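Local coordinates for protein metallocarboxypeptidase (Trypanosoma cruzi, PDB 3DWC) that probably releases C-terminal amino acids other than proline from peptides with broad specificity, as a cobalt-bound metallocarboxypeptidase of the M32 family, at residues 153-158 against 166-171; 173-178 against 364-369; 371-376 against 415-420. One frame throughout, in Å; residues are numbered along the deposited sequence.

In the fold
All three contacts lie on one side of the chain's centre, their centres 10 to 12 Å apart, in the largely helical M32 fold. Interaction 1 is partly buried and mixes a carboxylate-to-backbone hydrogen bond with leucine packing; interactions 2 and 3 are buried and rest on aromatic and aliphatic side chains, with no hydrogen bond between their segments. Helix 168-196 serves interactions 1 and 2, helix 358-374 interactions 2 and 3. Y155 OH hydrogen-bonds E369 OE1 at 2.6 Å, joining 153-158 to 364-369. The same E369 oxygen accepts from G418 N of 415-420 at 2.9 Å, whereas H153 bonds D374, tying interaction 1 to interaction 3.

Interaction 1 of 3, residues 153-158 against 166-171; sequences HPYEAL and MTLQRL
The backbones of 153-158 and 166-171 come closest at E156 and L168, whose CA atoms lie 5.5 Å apart, where two successive helices of the chain begin side by side. E156 carries the polar part of the contact. Its side chain runs out extended, with CG anti to the backbone N (chi1 -172°), and OE2 accepts a hydrogen bond from L168 N at 2.9 Å. The bond is nearly straight at the hydrogen, 167°, but the N-H reaches OE2 from above the carboxylate plane. An acidic group of one helix thus binds an amide in the first turn of the next, where the helix dipole would probably favour a negative charge. The start of that helix is also N-capped by T167, whose OG1 accepts from R170 N at 3.2 Å. On the other segment H153 is the N-cap: its ND1 takes the Y155 amide close to the ring plane, which helps fix how the imidazole is turned.

L168 packs its two methyls against 153-158. CD2 sits over one face of the H153 ring in a CH-pi contact, 3.5 Å from the centroid. CD1 presses on the helix backbone, 3.3 Å from E156 N, with E156 CB a little further off and Y155 CD2 at 3.7 Å, meeting the tyrosine ring obliquely. The capping imidazole is therefore held at ND1 by the Y155 amide, at NE2 by D374, and on one face by the L168 methyl.

D374 belongs to helix 358-374, as does E369, the partner of Y155 OH, and the Y155 ring packs against the same helix. Helix 125-147 receives A157 and L158, while M166 and L171 rest on L425 of helix 421-441.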
loop_
_atom_site.group_PDB
_atom_site.type_symbol
_atom_site.label_atom_id
_atom_site.label_comp_id
_atom_site.label_asym_id
_atom_site.label_seq_id
_atom_site.Cartn_x
_atom_site.Cartn_y
_atom_site.Cartn_z
ATOM N N HIS B 153 -14.259 23.496 29.735
ATOM C CA HIS B 153 -12.872 23.820 30.007
ATOM C C HIS B 153 -12.023 23.456 28.761
ATOM O O HIS B 153 -12.212 22.393 28.177
ATOM C CB HIS B 153 -12.433 23.023 31.239
ATOM C CG HIS B 153 -11.058 23.357 31.718
ATOM N ND1 HIS B 153 -9.958 23.366 30.884
ATOM C CD2 HIS B 153 -10.603 23.701 32.946
ATOM C CE1 HIS B 153 -8.883 23.703 31.574
ATOM N NE2 HIS B 153 -9.248 23.915 32.829
ATOM N N PRO B 154 -11.139 24.357 28.298
ATOM C CA PRO B 154 -10.296 24.035 27.128
ATOM C C PRO B 154 -9.709 22.618 27.078
ATOM O O PRO B 154 -9.766 21.980 26.027
ATOM C CB PRO B 154 -9.165 25.066 27.205
ATOM C CG PRO B 154 -9.516 26.002 28.377
ATOM C CD PRO B 154 -10.923 25.743 28.756
ATOM N N TYR B 155 -9.151 22.143 28.196
ATOM C CA TYR B 155 -8.578 20.795 28.283
ATOM C C TYR B 155 -9.657 19.734 28.081
ATOM O O TYR B 155 -9.435 18.749 27.415
ATOM C CB TYR B 155 -7.863 20.570 29.627
ATOM C CG TYR B 155 -7.014 19.304 29.693
ATOM C CD1 TYR B 155 -6.158 18.949 28.660
ATOM C CD2 TYR B 155 -7.070 18.473 30.790
ATOM C CE1 TYR B 155 -5.381 17.793 28.722
ATOM C CE2 TYR B 155 -6.302 17.303 30.860
ATOM C CZ TYR B 155 -5.464 16.971 29.834
ATOM O OH TYR B 155 -4.725 15.805 29.914
ATOM N N GLU B 156 -10.828 19.939 28.655
ATOM C CA GLU B 156 -11.953 19.066 28.387
ATOM C C GLU B 156 -12.289 18.994 26.887
ATOM O O GLU B 156 -12.554 17.918 26.355
ATOM C CB GLU B 156 -13.185 19.485 29.184
ATOM C CG GLU B 156 -14.294 18.474 29.061
ATOM C CD GLU B 156 -15.440 18.723 30.002
ATOM O OE1 GLU B 156 -16.596 18.563 29.547
ATOM O OE2 GLU B 156 -15.186 19.024 31.191
ATOM N N ALA B 157 -12.288 20.140 26.214
ATOM C CA ALA B 157 -12.530 20.188 24.759
ATOM C C ALA B 157 -11.485 19.359 24.021
ATOM O O ALA B 157 -11.789 18.712 23.002
ATOM C CB ALA B 157 -12.558 21.656 24.256
ATOM N N LEU B 158 -10.262 19.323 24.553
ATOM C CA LEU B 158 -9.185 18.565 23.934
ATOM C C LEU B 158 -9.289 17.056 24.238
ATOM O O LEU B 158 -9.150 16.223 23.342
ATOM C CB LEU B 158 -7.820 19.126 24.322
ATOM C CG LEU B 158 -7.438 20.500 23.711
ATOM C CD1 LEU B 158 -6.252 21.097 24.460
ATOM C CD2 LEU B 158 -7.114 20.405 22.218
ATOM N N MET B 166 -16.153 12.653 27.839
ATOM C CA MET B 166 -15.421 12.615 29.110
ATOM C C MET B 166 -15.234 14.044 29.628
ATOM O O MET B 166 -14.728 14.914 28.898
ATOM C CB MET B 166 -14.049 11.975 28.942
ATOM C CG MET B 166 -13.167 12.049 30.192
ATOM S SD MET B 166 -13.884 11.222 31.632
ATOM C CE MET B 166 -13.672 9.540 31.077
ATOM N N THR B 167 -15.650 14.276 30.874
ATOM C CA THR B 167 -15.507 15.594 31.492
ATOM C C THR B 167 -14.265 15.651 32.379
ATOM O O THR B 167 -13.805 14.611 32.881
ATOM C CB THR B 167 -16.706 15.915 32.348
ATOM O OG1 THR B 167 -16.738 15.019 33.458
ATOM C CG2 THR B 167 -17.992 15.781 31.552
ATOM N N LEU B 168 -13.726 16.867 32.568
ATOM C CA LEU B 168 -12.609 17.075 33.512
ATOM C C LEU B 168 -12.962 16.752 34.970
ATOM O O LEU B 168 -12.105 16.364 35.759
ATOM C CB LEU B 168 -12.092 18.505 33.467
ATOM C CG LEU B 168 -10.743 18.686 32.783
ATOM C CD1 LEU B 168 -10.705 18.046 31.381
ATOM C CD2 LEU B 168 -10.430 20.182 32.718
ATOM N N GLN B 169 -14.211 16.956 35.335
ATOM C CA GLN B 169 -14.646 16.614 36.674
ATOM C C GLN B 169 -14.466 15.120 36.918
ATOM O O GLN B 169 -13.903 14.715 37.955
ATOM C CB GLN B 169 -16.097 16.996 36.869
ATOM C CG GLN B 169 -16.693 16.477 38.173
ATOM C CD GLN B 169 -18.073 17.039 38.408
ATOM O OE1 GLN B 169 -18.242 18.247 38.614
ATOM N NE2 GLN B 169 -19.089 16.157 38.365
ATOM N N ARG B 170 -14.958 14.302 35.976
ATOM C CA ARG B 170 -14.848 12.844 36.083
ATOM C C ARG B 170 -13.403 12.391 35.985
ATOM O O ARG B 170 -12.964 11.561 36.782
ATOM C CB ARG B 170 -15.723 12.140 35.035
ATOM C CG ARG B 170 -15.861 10.626 35.220
ATOM C CD ARG B 170 -16.497 10.237 36.567
ATOM N NE ARG B 170 -16.262 8.820 36.834
ATOM C CZ ARG B 170 -15.957 8.287 38.013
ATOM N NH1 ARG B 170 -15.743 6.982 38.081
ATOM N NH2 ARG B 170 -15.848 9.020 39.114
ATOM N N LEU B 171 -12.647 12.952 35.037
ATOM C CA LEU B 171 -11.211 12.651 34.916
ATOM C C LEU B 171 -10.421 12.948 36.208
ATOM O O LEU B 171 -9.591 12.146 36.632
ATOM C CB LEU B 171 -10.565 13.443 33.774
ATOM C CG LEU B 171 -10.301 12.823 32.412
ATOM C CD1 LEU B 171 -9.344 13.736 31.591
ATOM C CD2 LEU B 171 -9.750 11.409 32.545
#

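Interaction 2 of 3, residues 173-178 against 364-369; sequences EIFGNV and LRYEIE
F175 and Y366 meet ring against ring in an offset stack, the centroids 4.6 Å apart and the planes inclined by 21°. The overlap is partial: F175 CD2 sits over one face of the tyrosine, displaced toward its rim, with its nearest atom Y366 CD1 at 3.4 Å. In return Y366 CB lies above a face of the phenylalanine, 4.2 Å from its centroid, as a CH-pi contact. With the tyrosine CG anti to its own amide nitrogen (chi1 167°) and the phenylalanine CG anti to its carbonyl carbon, the two rings are directed toward each other and their faces overlap.

The stack bridges helices 168-196 and 358-374, across backbones whose nearest CA atoms, those of F175 and Y366, are 8.3 Å apart. P421, at the start of helix 421-441, touches both side chains. F175 further rests on V362 and M363, about a turn back along the helix that carries Y366, and L171, a turn before F175, packs on the tyrosine. On the flank of helix 358-374, buried E367 forms salt bridges with R179 of helix 168-196 and with K389 of helix 382-394.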
loop_
_atom_site.group_PDB
_atom_site.type_symbol
_atom_site.label_atom_id
_atom_site.label_comp_id
_atom_site.label_asym_id
_atom_site.label_seq_id
_atom_site.Cartn_x
_atom_site.Cartn_y
_atom_site.Cartn_z
ATOM N N GLU B 173 -11.696 13.019 39.218
ATOM C CA GLU B 173 -12.148 12.000 40.195
ATOM C C GLU B 173 -11.488 10.646 39.968
ATOM O O GLU B 173 -11.151 9.948 40.915
ATOM C CB GLU B 173 -13.648 11.806 40.129
ATOM C CG GLU B 173 -14.496 12.989 40.643
ATOM C CD GLU B 173 -15.952 12.914 40.160
ATOM O OE1 GLU B 173 -16.301 11.915 39.478
ATOM O OE2 GLU B 173 -16.737 13.858 40.430
ATOM N N ILE B 174 -11.333 10.260 38.709
ATOM C CA ILE B 174 -10.716 8.968 38.373
ATOM C C ILE B 174 -9.238 8.962 38.782
ATOM O O ILE B 174 -8.797 8.028 39.438
ATOM C CB ILE B 174 -10.901 8.591 36.894
ATOM C CG1 ILE B 174 -12.376 8.255 36.616
ATOM C CG2 ILE B 174 -9.992 7.416 36.501
ATOM C CD1 ILE B 174 -12.696 8.159 35.117
ATOM N N PHE B 175 -8.496 10.003 38.432
ATOM C CA PHE B 175 -7.072 10.050 38.729
ATOM C C PHE B 175 -6.765 10.338 40.192
ATOM O O PHE B 175 -5.790 9.841 40.732
ATOM C CB PHE B 175 -6.360 11.009 37.787
ATOM C CG PHE B 175 -6.082 10.418 36.418
ATOM C CD1 PHE B 175 -5.168 9.394 36.271
ATOM C CD2 PHE B 175 -6.780 10.848 35.298
ATOM C CE1 PHE B 175 -4.948 8.801 34.993
ATOM C CE2 PHE B 175 -6.554 10.298 34.040
ATOM C CZ PHE B 175 -5.623 9.283 33.883
ATOM N N GLY B 176 -7.596 11.134 40.840
ATOM C CA GLY B 176 -7.545 11.290 42.303
ATOM C C GLY B 176 -7.780 9.982 43.024
ATOM O O GLY B 176 -7.143 9.715 44.057
ATOM N N ASN B 177 -8.699 9.164 42.489
ATOM C CA ASN B 177 -8.928 7.820 43.033
ATOM C C ASN B 177 -7.638 7.009 42.916
ATOM O O ASN B 177 -7.092 6.564 43.910
ATOM C CB ASN B 177 -10.067 7.111 42.337
ATOM C CG ASN B 177 -10.394 5.774 42.979
ATOM O OD1 ASN B 177 -9.644 4.809 42.878
ATOM N ND2 ASN B 177 -11.535 5.714 43.640
ATOM N N VAL B 178 -7.099 6.897 41.716
ATOM C CA VAL B 178 -5.776 6.237 41.547
ATOM C C VAL B 178 -4.673 6.785 42.485
ATOM O O VAL B 178 -3.927 6.016 43.086
ATOM C CB VAL B 178 -5.303 6.262 40.041
ATOM C CG1 VAL B 178 -3.867 5.651 39.847
ATOM C CG2 VAL B 178 -6.312 5.561 39.145
ATOM N N LEU B 364 0.793 11.132 36.116
ATOM C CA LEU B 364 1.644 12.321 36.115
ATOM C C LEU B 364 1.571 13.184 34.847
ATOM O O LEU B 364 1.747 14.408 34.921
ATOM C CB LEU B 364 3.073 11.942 36.455
ATOM C CG LEU B 364 4.232 11.780 35.498
ATOM C CD1 LEU B 364 4.670 13.050 34.767
ATOM C CD2 LEU B 364 5.329 11.271 36.382
ATOM N N ARG B 365 1.331 12.575 33.692
ATOM C CA ARG B 365 1.201 13.372 32.483
ATOM C C ARG B 365 -0.144 14.058 32.481
ATOM O O ARG B 365 -0.248 15.203 32.055
ATOM C CB ARG B 365 1.408 12.549 31.243
ATOM C CG ARG B 365 2.808 12.012 31.106
ATOM C CD ARG B 365 2.854 10.811 30.148
ATOM N NE ARG B 365 4.222 10.483 29.718
ATOM C CZ ARG B 365 5.145 10.007 30.550
ATOM N NH1 ARG B 365 6.364 9.746 30.125
ATOM N NH2 ARG B 365 4.855 9.824 31.823
ATOM N N TYR B 366 -1.170 13.379 32.986
ATOM C CA TYR B 366 -2.488 13.988 33.089
ATOM C C TYR B 366 -2.377 15.331 33.889
ATOM O O TYR B 366 -2.767 16.410 33.415
ATOM C CB TYR B 366 -3.502 12.998 33.706
ATOM C CG TYR B 366 -4.768 13.682 34.120
ATOM C CD1 TYR B 366 -5.107 13.816 35.447
ATOM C CD2 TYR B 366 -5.601 14.279 33.163
ATOM C CE1 TYR B 366 -6.283 14.484 35.828
ATOM C CE2 TYR B 366 -6.757 14.928 33.527
ATOM C CZ TYR B 366 -7.084 15.032 34.855
ATOM O OH TYR B 366 -8.208 15.701 35.187
ATOM N N GLU B 367 -1.762 15.240 35.061
ATOM C CA GLU B 367 -1.709 16.326 36.006
ATOM C C GLU B 367 -0.986 17.551 35.451
ATOM O O GLU B 367 -1.481 18.671 35.540
ATOM C CB GLU B 367 -1.083 15.823 37.315
ATOM C CG GLU B 367 -2.034 14.871 38.009
ATOM C CD GLU B 367 -1.445 14.047 39.131
ATOM O OE1 GLU B 367 -2.219 13.221 39.686
ATOM O OE2 GLU B 367 -0.251 14.205 39.471
ATOM N N ILE B 368 0.147 17.312 34.819
ATOM C CA ILE B 368 0.892 18.353 34.166
ATOM C C ILE B 368 0.103 18.999 33.020
ATOM O O ILE B 368 -0.016 20.234 32.981
ATOM C CB ILE B 368 2.240 17.821 33.678
ATOM C CG1 ILE B 368 3.093 17.450 34.894
ATOM C CG2 ILE B 368 2.949 18.875 32.809
ATOM C CD1 ILE B 368 4.145 16.434 34.619
ATOM N N GLU B 369 -0.462 18.186 32.127
ATOM C CA GLU B 369 -1.287 18.697 31.024
ATOM C C GLU B 369 -2.424 19.582 31.510
ATOM O O GLU B 369 -2.639 20.694 31.017
ATOM C CB GLU B 369 -1.857 17.530 30.196
ATOM C CG GLU B 369 -0.841 16.891 29.282
ATOM C CD GLU B 369 -1.462 15.996 28.245
ATOM O OE1 GLU B 369 -2.690 15.722 28.314
ATOM O OE2 GLU B 369 -0.705 15.538 27.369
#

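Interaction 3 of 3, residues 371-376 against 415-420; sequences DLMDGN and GMFGYF
An aromatic-lined part of the hydrophobic core, where a Schellman motif ends helix 358-374 beside the loop leading into helix 421-441, takes in the F417 ring. Residues 415-420 have no regular secondary structure, and F417 is the residue through which they reach 371-376. The helix itself finishes just beyond the contact: G375 adopts a positive phi of 88°, and two backbone bonds return to the last turn, one of them from G375 N to L372 O at 3.1 Å. L372 and M373, in that last turn, point toward the loop segment, and the chain turns away after them.

Two different approaches meet the phenylalanine. L372 comes at the edge, near the ring plane, its CD1 lying 4.0 Å from F417 CZ; the side chains cross at about a right angle. M373 and F417 extend toward each other from opposite directions. The methionine chain, bent at both chi2 and chi3, leaves SD obliquely placed, 5.3 Å from the F417 ring centroid and 57° off the ring normal, a loose Met-aromatic contact. The position of the terminal methyl is doubtful, because the model places it too close to the ring.

Helix 125-147 lines the same region, with F139 stacked on F417 and touching M373, and with I136 packed on both L372 and F417, while Y155 of helix 154-162 touches M373 and F417. The L372 carbonyl ties the end of helix 358-374 to helix 125-147 as well, since its O accepts from R140 NH1 in addition to G375 N.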
loop_
_atom_site.group_PDB
_atom_site.type_symbol
_atom_site.label_atom_id
_atom_site.label_comp_id
_atom_site.label_asym_id
_atom_site.label_seq_id
_atom_site.Cartn_x
_atom_site.Cartn_y
_atom_site.Cartn_z
ATOM N N ASP B 371 -2.600 21.069 34.430
ATOM C CA ASP B 371 -2.058 22.233 35.134
ATOM C C ASP B 371 -1.528 23.305 34.182
ATOM O O ASP B 371 -1.590 24.496 34.502
ATOM C CB ASP B 371 -0.944 21.822 36.103
ATOM C CG ASP B 371 -1.475 21.214 37.411
ATOM O OD1 ASP B 371 -2.711 21.238 37.646
ATOM O OD2 ASP B 371 -0.630 20.739 38.220
ATOM N N LEU B 372 -0.991 22.897 33.038
ATOM C CA LEU B 372 -0.492 23.858 32.036
ATOM C C LEU B 372 -1.674 24.601 31.391
ATOM O O LEU B 372 -1.698 25.814 31.304
ATOM C CB LEU B 372 0.356 23.152 30.963
ATOM C CG LEU B 372 1.760 22.677 31.347
ATOM C CD1 LEU B 372 2.233 21.629 30.371
ATOM C CD2 LEU B 372 2.794 23.865 31.409
ATOM N N MET B 373 -2.656 23.836 30.960
ATOM C CA MET B 373 -3.899 24.329 30.377
ATOM C C MET B 373 -4.605 25.313 31.347
ATOM O O MET B 373 -5.125 26.354 30.919
ATOM C CB MET B 373 -4.791 23.097 30.078
ATOM C CG MET B 373 -5.491 23.041 28.723
ATOM S SD MET B 373 -4.585 23.469 27.211
ATOM C CE MET B 373 -2.969 22.804 27.507
ATOM N N ASP B 374 -4.597 24.966 32.642
ATOM C CA ASP B 374 -5.169 25.777 33.744
ATOM C C ASP B 374 -4.457 27.091 34.034
ATOM O O ASP B 374 -5.034 27.967 34.664
ATOM C CB ASP B 374 -5.107 25.000 35.080
ATOM C CG ASP B 374 -6.450 24.456 35.524
ATOM O OD1 ASP B 374 -7.470 24.726 34.848
ATOM O OD2 ASP B 374 -6.480 23.748 36.566
ATOM N N GLY B 375 -3.191 27.193 33.645
ATOM C CA GLY B 375 -2.336 28.305 34.054
ATOM C C GLY B 375 -1.617 28.078 35.380
ATOM O O GLY B 375 -0.819 28.921 35.795
ATOM N N ASN B 376 -1.885 26.964 36.063
ATOM C CA ASN B 376 -1.225 26.684 37.345
ATOM C C ASN B 376 0.283 26.592 37.221
ATOM O O ASN B 376 1.004 26.912 38.157
ATOM C CB ASN B 376 -1.748 25.397 37.985
ATOM C CG ASN B 376 -3.063 25.601 38.717
ATOM O OD1 ASN B 376 -3.075 25.872 39.918
ATOM N ND2 ASN B 376 -4.179 25.473 37.997
ATOM N N GLY B 415 1.548 17.705 18.593
ATOM C CA GLY B 415 0.292 18.364 18.893
ATOM C C GLY B 415 -0.791 17.468 19.462
ATOM O O GLY B 415 -1.961 17.629 19.110
ATOM N N MET B 416 -0.395 16.531 20.328
ATOM C CA MET B 416 -1.313 15.640 21.013
ATOM C C MET B 416 -1.342 15.948 22.506
ATOM O O MET B 416 -0.430 15.579 23.259
ATOM C CB MET B 416 -0.906 14.195 20.766
ATOM C CG MET B 416 -1.086 13.763 19.303
ATOM S SD MET B 416 -0.655 12.032 19.082
ATOM C CE MET B 416 1.121 12.172 18.900
ATOM N N PHE B 417 -2.386 16.672 22.906
ATOM C CA PHE B 417 -2.599 17.084 24.274
ATOM C C PHE B 417 -3.991 16.599 24.632
ATOM O O PHE B 417 -4.926 16.765 23.830
ATOM C CB PHE B 417 -2.534 18.613 24.367
ATOM C CG PHE B 417 -1.752 19.119 25.541
ATOM C CD1 PHE B 417 -0.382 18.986 25.576
ATOM C CD2 PHE B 417 -2.383 19.713 26.610
ATOM C CE1 PHE B 417 0.347 19.445 26.661
ATOM C CE2 PHE B 417 -1.652 20.178 27.686
ATOM C CZ PHE B 417 -0.290 20.043 27.703
ATOM N N GLY B 418 -4.136 16.005 25.816
ATOM C CA GLY B 418 -5.374 15.325 26.192
ATOM C C GLY B 418 -5.485 13.891 25.691
ATOM O O GLY B 418 -6.523 13.246 25.858
ATOM N N TYR B 419 -4.406 13.394 25.093
ATOM C CA TYR B 419 -4.303 12.009 24.625
ATOM C C TYR B 419 -3.905 11.040 25.748
ATOM O O TYR B 419 -4.573 10.029 26.000
ATOM C CB TYR B 419 -3.273 11.959 23.485
ATOM C CG TYR B 419 -3.131 10.649 22.789
ATOM C CD1 TYR B 419 -2.275 9.683 23.272
ATOM C CD2 TYR B 419 -3.788 10.398 21.622
ATOM C CE1 TYR B 419 -2.111 8.469 22.622
ATOM C CE2 TYR B 419 -3.633 9.179 20.946
ATOM C CZ TYR B 419 -2.806 8.227 21.475
ATOM O OH TYR B 419 -2.629 7.052 20.828
ATOM N N PHE B 420 -2.828 11.356 26.438
ATOM C CA PHE B 420 -2.267 10.460 27.445
ATOM C C PHE B 420 -3.287 9.786 28.397
ATOM O O PHE B 420 -3.222 8.581 28.608
ATOM C CB PHE B 420 -1.224 11.186 28.279
ATOM C CG PHE B 420 0.148 11.297 27.626
ATOM C CD1 PHE B 420 0.836 10.178 27.217
ATOM C CD2 PHE B 420 0.755 12.524 27.485
ATOM C CE1 PHE B 420 2.096 10.275 26.652
ATOM C CE2 PHE B 420 2.044 12.642 26.933
ATOM C CZ PHE B 420 2.704 11.511 26.516
#